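Local structure of putative polyprenyl synthetase (Streptomyces coelicolor, 3NF2) at residues Val86-Phe89 and Ser90-His93; Arg147-Lys150 and Ala151-Leu155; Asp157-Ala160 and Gln161-Tyr165. The protein probably makes prenyl diphosphates as a magnesium-dependent prenyltransferase of the FPP/GGPP synthase family, joining isoprenoid units into longer chains. All coordinates share one frame; numbering follows the deposited sequence.

Contact 1: Val86-Phe89 and Ser90-His93; sequences VHNF and SLLH. With SO4 (sulfate ion), chain B.
Val86-Phe89 and Ser90-His93 form two consecutive turns of one alpha-helix, joined by four i to i+4 backbone bonds, of which Leu92 N to Asn88 O, at 3.0 Å, is nearly straight. In the all-helical isoprenoid synthase fold, helix 77-98 carries the first aspartate-rich motif, DDxxD, which here runs from Asp94 to Asp98; this contact is the turn pair just before it. His87 and Leu91 pair on one flank. The CG of Leu91 lies 4.2 Å from the centroid of the His87 ring, 22° off its normal, a CH-pi contact placed toward the rim of one face. Its CD1 branch reaches His87 NE2 at 3.7 Å and also touches Asn88, with CD1 3.8 Å from Asn88 OD1; that amide is held by Glu84 O at ND2 and by His38 NE2 at OD1. Because CG of His87 is anti to the backbone N (chi1 170°), the ring extends out of the helix, and a sulfate lies at its edge: NE2 donates a weak bond to sulfate O3 at 3.4 Å. Arg58, Arg104 and the backbone N of Lys55 bind the same ion, which probably marks the diphosphate site for isopentenyl diphosphate known from this family. On the flank facing helix 115-134, the Phe89 edge meets the His93 face in an offset edge-to-face pair, centroids 5.2 Å apart and planes at 70°. Phe89 also stacks on Phe126. The His93 ring is fixed in rotation from both nitrogens, NE2 bonding to Ile119 O and ND1 to Asp123 of the second subunit, while Phe89 CE2 touches ND1 at 3.6 Å.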
loop_
_atom_site.group_PDB
_atom_site.type_symbol
_atom_site.label_atom_id
_atom_site.label_comp_id
_atom_site.label_asym_id
_atom_site.label_seq_id
_atom_site.Cartn_x
_atom_site.Cartn_y
_atom_site.Cartn_z
ATOM N N VAL A 86 -5.757 -4.238 -6.887
ATOM C CA VAL A 86 -4.306 -4.353 -6.698
ATOM C C VAL A 86 -3.576 -3.897 -7.953
ATOM O O VAL A 86 -2.586 -3.146 -7.869
ATOM C CB VAL A 86 -3.873 -5.795 -6.323
ATOM C CG1 VAL A 86 -2.369 -5.958 -6.426
ATOM C CG2 VAL A 86 -4.296 -6.125 -4.909
ATOM N N HIS A 87 -4.097 -4.317 -9.109
ATOM C CA HIS A 87 -3.583 -3.874 -10.402
ATOM C C HIS A 87 -3.521 -2.360 -10.493
ATOM O O HIS A 87 -2.500 -1.807 -10.882
ATOM C CB HIS A 87 -4.425 -4.420 -11.560
ATOM C CG HIS A 87 -4.099 -3.805 -12.885
ATOM N ND1 HIS A 87 -2.893 -4.007 -13.523
ATOM C CD2 HIS A 87 -4.821 -2.993 -13.692
ATOM C CE1 HIS A 87 -2.885 -3.341 -14.664
ATOM N NE2 HIS A 87 -4.046 -2.723 -14.796
ATOM N N ASN A 88 -4.609 -1.697 -10.114
ATOM C CA ASN A 88 -4.698 -0.246 -10.235
ATOM C C ASN A 88 -3.911 0.540 -9.177
ATOM O O ASN A 88 -3.411 1.630 -9.459
ATOM C CB ASN A 88 -6.155 0.185 -10.309
ATOM C CG ASN A 88 -6.781 -0.163 -11.643
ATOM O OD1 ASN A 88 -6.617 0.563 -12.634
ATOM N ND2 ASN A 88 -7.492 -1.279 -11.683
ATOM N N PHE A 89 -3.787 -0.039 -7.985
ATOM C CA PHE A 89 -2.871 0.439 -6.939
ATOM C C PHE A 89 -1.455 0.448 -7.477
ATOM O O PHE A 89 -0.707 1.406 -7.285
ATOM C CB PHE A 89 -3.006 -0.454 -5.681
ATOM C CG PHE A 89 -1.685 -0.874 -5.042
ATOM C CD1 PHE A 89 -1.205 -2.173 -5.203
ATOM C CD2 PHE A 89 -0.954 0.008 -4.238
ATOM C CE1 PHE A 89 0.002 -2.586 -4.609
ATOM C CE2 PHE A 89 0.250 -0.394 -3.631
ATOM C CZ PHE A 89 0.731 -1.691 -3.823
ATOM N N SER A 90 -1.105 -0.625 -8.174
ATOM C CA SER A 90 0.196 -0.753 -8.786
ATOM C C SER A 90 0.415 0.340 -9.842
ATOM O O SER A 90 1.461 0.968 -9.847
ATOM C CB SER A 90 0.353 -2.154 -9.371
ATOM O OG SER A 90 1.636 -2.342 -9.923
ATOM N N LEU A 91 -0.583 0.606 -10.682
ATOM C CA LEU A 91 -0.459 1.639 -11.711
ATOM C C LEU A 91 -0.263 3.031 -11.121
ATOM O O LEU A 91 0.640 3.765 -11.530
ATOM C CB LEU A 91 -1.692 1.666 -12.622
ATOM C CG LEU A 91 -2.060 0.467 -13.489
ATOM C CD1 LEU A 91 -3.238 0.838 -14.387
ATOM C CD2 LEU A 91 -0.863 0.004 -14.322
ATOM N N LEU A 92 -1.125 3.380 -10.169
ATOM C CA LEU A 92 -1.105 4.685 -9.519
ATOM C C LEU A 92 0.271 5.005 -8.948
ATOM O O LEU A 92 0.817 6.074 -9.191
ATOM C CB LEU A 92 -2.159 4.736 -8.408
ATOM C CG LEU A 92 -3.606 4.958 -8.855
ATOM C CD1 LEU A 92 -4.574 4.524 -7.781
ATOM C CD2 LEU A 92 -3.844 6.408 -9.223
ATOM N N HIS A 93 0.825 4.048 -8.216
ATOM C CA HIS A 93 2.137 4.193 -7.609
ATOM C C HIS A 93 3.281 4.084 -8.606
ATOM O O HIS A 93 4.212 4.889 -8.550
ATOM C CB HIS A 93 2.311 3.171 -6.486
ATOM C CG HIS A 93 1.520 3.492 -5.259
ATOM N ND1 HIS A 93 1.712 2.838 -4.062
ATOM C CD2 HIS A 93 0.549 4.410 -5.035
ATOM C CE1 HIS A 93 0.885 3.330 -3.159
ATOM N NE2 HIS A 93 0.167 4.282 -3.726
HETATM S S SO4 B . -5.327 -3.068 -18.397
HETATM O O1 SO4 B . -6.422 -3.287 -17.451
HETATM O O2 SO4 B . -5.897 -2.915 -19.734
HETATM O O3 SO4 B . -4.601 -1.857 -18.000
HETATM O O4 SO4 B . -4.398 -4.205 -18.408
#

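Contact 2: Arg147-Lys150 and Ala151-Leu155; sequences RLTK and ASRSL
Ser152 and Ser154 turn their hydroxyls back onto the carbonyls of the preceding helical turn, each by a different route. In Ser152, OG stands between the backbone N and the carbonyl carbon (chi1 67°) and donates to Thr149 O, three residues back, at 2.8 Å. This bond arrives well bent from the carbonyl direction, with C=O...OG at 109°, and on the same face as the bond from Arg153 N, which is 2.9 Å from Thr149 O. Ser154 OG instead donates to Lys150 O, four residues back, at 3.0 Å, while Ser154 N reaches that oxygen from the opposite face. The side chains of Thr149 and Arg153, one turn apart, cross at a slant: Thr149 CG2 lies 4.1 Å from Arg153 CG, an aliphatic touch that leaves the guanidinium to bend away, its NE forming a salt bridge with Glu131 of the second subunit. Leu148 points from a different flank, against helices 77-98 and 115-134. Two carbonyls of helix 139-165 thus each accept two bonds, one from a backbone N-H and one from a serine hydroxyl. Each hydroxyl spends its proton inside its own helix, which probably lowers the cost of placing it against neighbouring helices.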
loop_
_atom_site.group_PDB
_atom_site.type_symbol
_atom_site.label_atom_id
_atom_site.label_comp_id
_atom_site.label_asym_id
_atom_site.label_seq_id
_atom_site.Cartn_x
_atom_site.Cartn_y
_atom_site.Cartn_z
ATOM N N ARG A 147 -3.086 -15.615 -1.544
ATOM C CA ARG A 147 -2.673 -15.641 -2.941
ATOM C C ARG A 147 -2.516 -14.233 -3.487
ATOM O O ARG A 147 -1.637 -13.980 -4.306
ATOM C CB ARG A 147 -3.712 -16.372 -3.800
ATOM C CG ARG A 147 -4.038 -17.790 -3.365
ATOM C CD ARG A 147 -3.044 -18.779 -3.893
ATOM N NE ARG A 147 -3.200 -20.082 -3.259
ATOM C CZ ARG A 147 -2.615 -21.195 -3.687
ATOM N NH1 ARG A 147 -1.842 -21.163 -4.767
ATOM N NH2 ARG A 147 -2.810 -22.338 -3.042
ATOM N N LEU A 148 -3.393 -13.331 -3.046
ATOM C CA LEU A 148 -3.362 -11.936 -3.477
ATOM C C LEU A 148 -2.105 -11.267 -2.947
ATOM O O LEU A 148 -1.459 -10.505 -3.661
ATOM C CB LEU A 148 -4.600 -11.191 -2.976
ATOM C CG LEU A 148 -4.881 -9.812 -3.596
ATOM C CD1 LEU A 148 -5.532 -9.939 -4.971
ATOM C CD2 LEU A 148 -5.735 -8.980 -2.674
ATOM N N THR A 149 -1.766 -11.587 -1.699
ATOM C CA THR A 149 -0.596 -11.039 -1.023
ATOM C C THR A 149 0.712 -11.448 -1.709
ATOM O O THR A 149 1.597 -10.624 -1.878
ATOM C CB THR A 149 -0.579 -11.444 0.469
ATOM O OG1 THR A 149 -1.826 -11.065 1.063
ATOM C CG2 THR A 149 0.593 -10.763 1.236
ATOM N N LYS A 150 0.808 -12.711 -2.111
ATOM C CA LYS A 150 1.973 -13.224 -2.817
ATOM C C LYS A 150 2.172 -12.448 -4.120
ATOM O O LYS A 150 3.288 -12.010 -4.422
ATOM C CB LYS A 150 1.817 -14.726 -3.086
ATOM C CG LYS A 150 2.952 -15.341 -3.920
ATOM C CD LYS A 150 2.775 -16.837 -4.139
ATOM C CE LYS A 150 3.903 -17.394 -5.003
ATOM N NZ LYS A 150 4.118 -18.845 -4.762
ATOM N N ALA A 151 1.076 -12.247 -4.854
ATOM C CA ALA A 151 1.101 -11.541 -6.130
ATOM C C ALA A 151 1.438 -10.064 -5.969
ATOM O O ALA A 151 2.085 -9.470 -6.835
ATOM C CB ALA A 151 -0.225 -11.683 -6.824
ATOM N N SER A 152 0.979 -9.479 -4.865
ATOM C CA SER A 152 1.183 -8.065 -4.603
ATOM C C SER A 152 2.615 -7.820 -4.163
ATOM O O SER A 152 3.222 -6.846 -4.596
ATOM C CB SER A 152 0.194 -7.557 -3.557
ATOM O OG SER A 152 0.475 -8.149 -2.305
ATOM N N ARG A 153 3.158 -8.715 -3.333
ATOM C CA ARG A 153 4.569 -8.634 -2.906
ATOM C C ARG A 153 5.466 -8.766 -4.127
ATOM O O ARG A 153 6.513 -8.105 -4.233
ATOM C CB ARG A 153 4.931 -9.721 -1.882
ATOM C CG ARG A 153 4.141 -9.669 -0.566
ATOM C CD ARG A 153 4.972 -9.932 0.692
ATOM N NE ARG A 153 5.898 -11.057 0.560
ATOM C CZ ARG A 153 7.212 -10.990 0.784
ATOM N NH1 ARG A 153 7.777 -9.849 1.165
ATOM N NH2 ARG A 153 7.963 -12.075 0.637
ATOM N N SER A 154 5.018 -9.600 -5.064
ATOM C CA SER A 154 5.721 -9.840 -6.310
ATOM C C SER A 154 5.765 -8.626 -7.224
ATOM O O SER A 154 6.822 -8.300 -7.732
ATOM C CB SER A 154 5.112 -11.033 -7.038
ATOM O OG SER A 154 5.516 -12.238 -6.421
ATOM N N LEU A 155 4.626 -7.970 -7.430
ATOM C CA LEU A 155 4.551 -6.727 -8.209
ATOM C C LEU A 155 5.438 -5.622 -7.625
ATOM O O LEU A 155 6.038 -4.836 -8.366
ATOM C CB LEU A 155 3.108 -6.214 -8.220
ATOM C CG LEU A 155 2.072 -6.865 -9.139
ATOM C CD1 LEU A 155 0.685 -6.556 -8.601
ATOM C CD2 LEU A 155 2.217 -6.323 -10.559
#

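Contact 3: Asp157-Ala160 and Gln161-Tyr165; sequences DGQA and QDISY
The GQxxD sequence near the C-terminal end of helix 139-165, a recurring element of trans-prenyltransferases, links Asp157-Ala160 to Gln161-Tyr165 through successive helical turns. Four i to i+4 backbone bonds hold the pair, among them Ile163 N to Gln159 O at 3.0 Å, almost linear at 177°. Gln159 and Ile163 make the main side-chain touch on one flank. Gln159 starts anti to the backbone N and then bends at chi2 (62°), bringing its amide across the isoleucine at a slant, where NE2 lies 3.9 Å from CG1 of Ile163 and 4.0 Å from its CD1. The same NE2 bonds to Asp98 OD1, the last aspartate of the DDxxD motif, so the glutamine may help to position that carboxylate.

On another flank Gln161, extended beyond CG, lies against the preceding turn: its CD is 3.5 Å from Asp157 O, and OE1 is 3.7 Å from Gly158 CA. That OE1 is taken up by Asn182 ND2. Asp162 turns its carboxylate elsewhere, CG anti to the backbone N (chi1 -168°), with only CB touching the previous turn, 3.4 Å from Gln159 O. Its OD1 forms a salt bridge with Lys183, and a sulfate about 4 Å from the Asp162 side chain, probably from the crystallisation liquor, is consistent with a pocket that receives diphosphate. The segment therefore sits between helix 77-98, met by Gln159 and Ile163, and helix 173-198, met by Asp157, Gln161 and Tyr165, while Leu120 of the second subunit packs on Gln159, Ala160 and Ile163.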
loop_
_atom_site.group_PDB
_atom_site.type_symbol
_atom_site.label_atom_id
_atom_site.label_comp_id
_atom_site.label_asym_id
_atom_site.label_seq_id
_atom_site.Cartn_x
_atom_site.Cartn_y
_atom_site.Cartn_z
ATOM N N ASP A 157 8.151 -6.259 -5.825
ATOM C CA ASP A 157 9.483 -6.778 -6.189
ATOM C C ASP A 157 9.865 -6.400 -7.603
ATOM O O ASP A 157 10.998 -5.981 -7.845
ATOM C CB ASP A 157 9.557 -8.303 -6.081
ATOM C CG ASP A 157 9.631 -8.797 -4.648
ATOM O OD1 ASP A 157 9.533 -10.032 -4.454
ATOM O OD2 ASP A 157 9.777 -7.963 -3.728
ATOM N N GLY A 158 8.912 -6.543 -8.527
ATOM C CA GLY A 158 9.145 -6.257 -9.937
ATOM C C GLY A 158 9.468 -4.802 -10.169
ATOM O O GLY A 158 10.364 -4.480 -10.944
ATOM N N GLN A 159 8.729 -3.942 -9.478
ATOM C CA GLN A 159 8.990 -2.513 -9.463
ATOM C C GLN A 159 10.339 -2.143 -8.821
ATOM O O GLN A 159 11.028 -1.250 -9.319
ATOM C CB GLN A 159 7.821 -1.773 -8.793
ATOM C CG GLN A 159 7.930 -0.258 -8.831
ATOM C CD GLN A 159 7.941 0.311 -10.239
ATOM O OE1 GLN A 159 7.514 -0.344 -11.194
ATOM N NE2 GLN A 159 8.426 1.547 -10.371
ATOM N N ALA A 160 10.722 -2.836 -7.744
ATOM C CA ALA A 160 12.056 -2.666 -7.145
ATOM C C ALA A 160 13.147 -3.020 -8.141
ATOM O O ALA A 160 14.146 -2.300 -8.265
ATOM C CB ALA A 160 12.212 -3.517 -5.873
ATOM N N GLN A 161 12.942 -4.125 -8.853
ATOM C CA GLN A 161 13.842 -4.533 -9.920
ATOM C C GLN A 161 13.917 -3.454 -11.006
ATOM O O GLN A 161 15.009 -3.093 -11.450
ATOM C CB GLN A 161 13.421 -5.901 -10.481
ATOM C CG GLN A 161 13.800 -7.051 -9.544
ATOM C CD GLN A 161 12.926 -8.310 -9.656
ATOM O OE1 GLN A 161 12.056 -8.428 -10.524
ATOM N NE2 GLN A 161 13.171 -9.264 -8.758
ATOM N N ASP A 162 12.766 -2.918 -11.395
ATOM C CA ASP A 162 12.719 -1.864 -12.415
ATOM C C ASP A 162 13.579 -0.664 -12.010
ATOM O O ASP A 162 14.467 -0.263 -12.757
ATOM C CB ASP A 162 11.283 -1.431 -12.696
ATOM C CG ASP A 162 11.172 -0.571 -13.934
ATOM O OD1 ASP A 162 10.723 -1.091 -14.973
ATOM O OD2 ASP A 162 11.548 0.621 -13.885
ATOM N N ILE A 163 13.325 -0.132 -10.815
ATOM C CA ILE A 163 14.126 0.948 -10.228
ATOM C C ILE A 163 15.630 0.590 -10.113
ATOM O O ILE A 163 16.495 1.402 -10.439
ATOM C CB ILE A 163 13.541 1.393 -8.855
ATOM C CG1 ILE A 163 12.110 1.904 -9.032
ATOM C CG2 ILE A 163 14.406 2.475 -8.202
ATOM C CD1 ILE A 163 11.348 2.082 -7.733
ATOM N N SER A 164 15.918 -0.634 -9.678
ATOM C CA SER A 164 17.284 -1.128 -9.522
ATOM C C SER A 164 18.075 -1.202 -10.833
ATOM O O SER A 164 19.302 -1.134 -10.813
ATOM C CB SER A 164 17.266 -2.508 -8.856
ATOM O OG SER A 164 18.565 -2.937 -8.525
ATOM N N TYR A 165 17.373 -1.328 -11.960
ATOM C CA TYR A 165 18.024 -1.434 -13.274
ATOM C C TYR A 165 17.952 -0.164 -14.120
ATOM O O TYR A 165 18.494 -0.128 -15.221
ATOM C CB TYR A 165 17.459 -2.604 -14.107
ATOM C CG TYR A 165 17.459 -3.975 -13.440
ATOM C CD1 TYR A 165 18.529 -4.404 -12.657
ATOM C CD2 TYR A 165 16.402 -4.860 -13.642
ATOM C CE1 TYR A 165 18.531 -5.659 -12.058
ATOM C CE2 TYR A 165 16.387 -6.116 -13.050
ATOM C CZ TYR A 165 17.448 -6.514 -12.257
ATOM O OH TYR A 165 17.426 -7.771 -11.675
#

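In the fold
From the N terminus, contact 1 comes first, on helix 77-98; contacts 2 and 3 follow in series on helix 139-165. Each joins adjoining turns of a single helix, so none closes a long loop, and none nests within or crosses another. Contacts 1 and 2 meet directly where the two helices pack: Val86 CG1 lies 3.8 Å from Leu155 CD1, and Val86 CG2 is 3.9 Å from Leu148 CD2. Contacts 1 and 3 do not touch, their nearest atoms being about 6 Å apart, but contact 3 reaches the same helix beyond contact 1, near its C-terminal end. All three also reach the second subunit, tying this helix pair to the dimer interface.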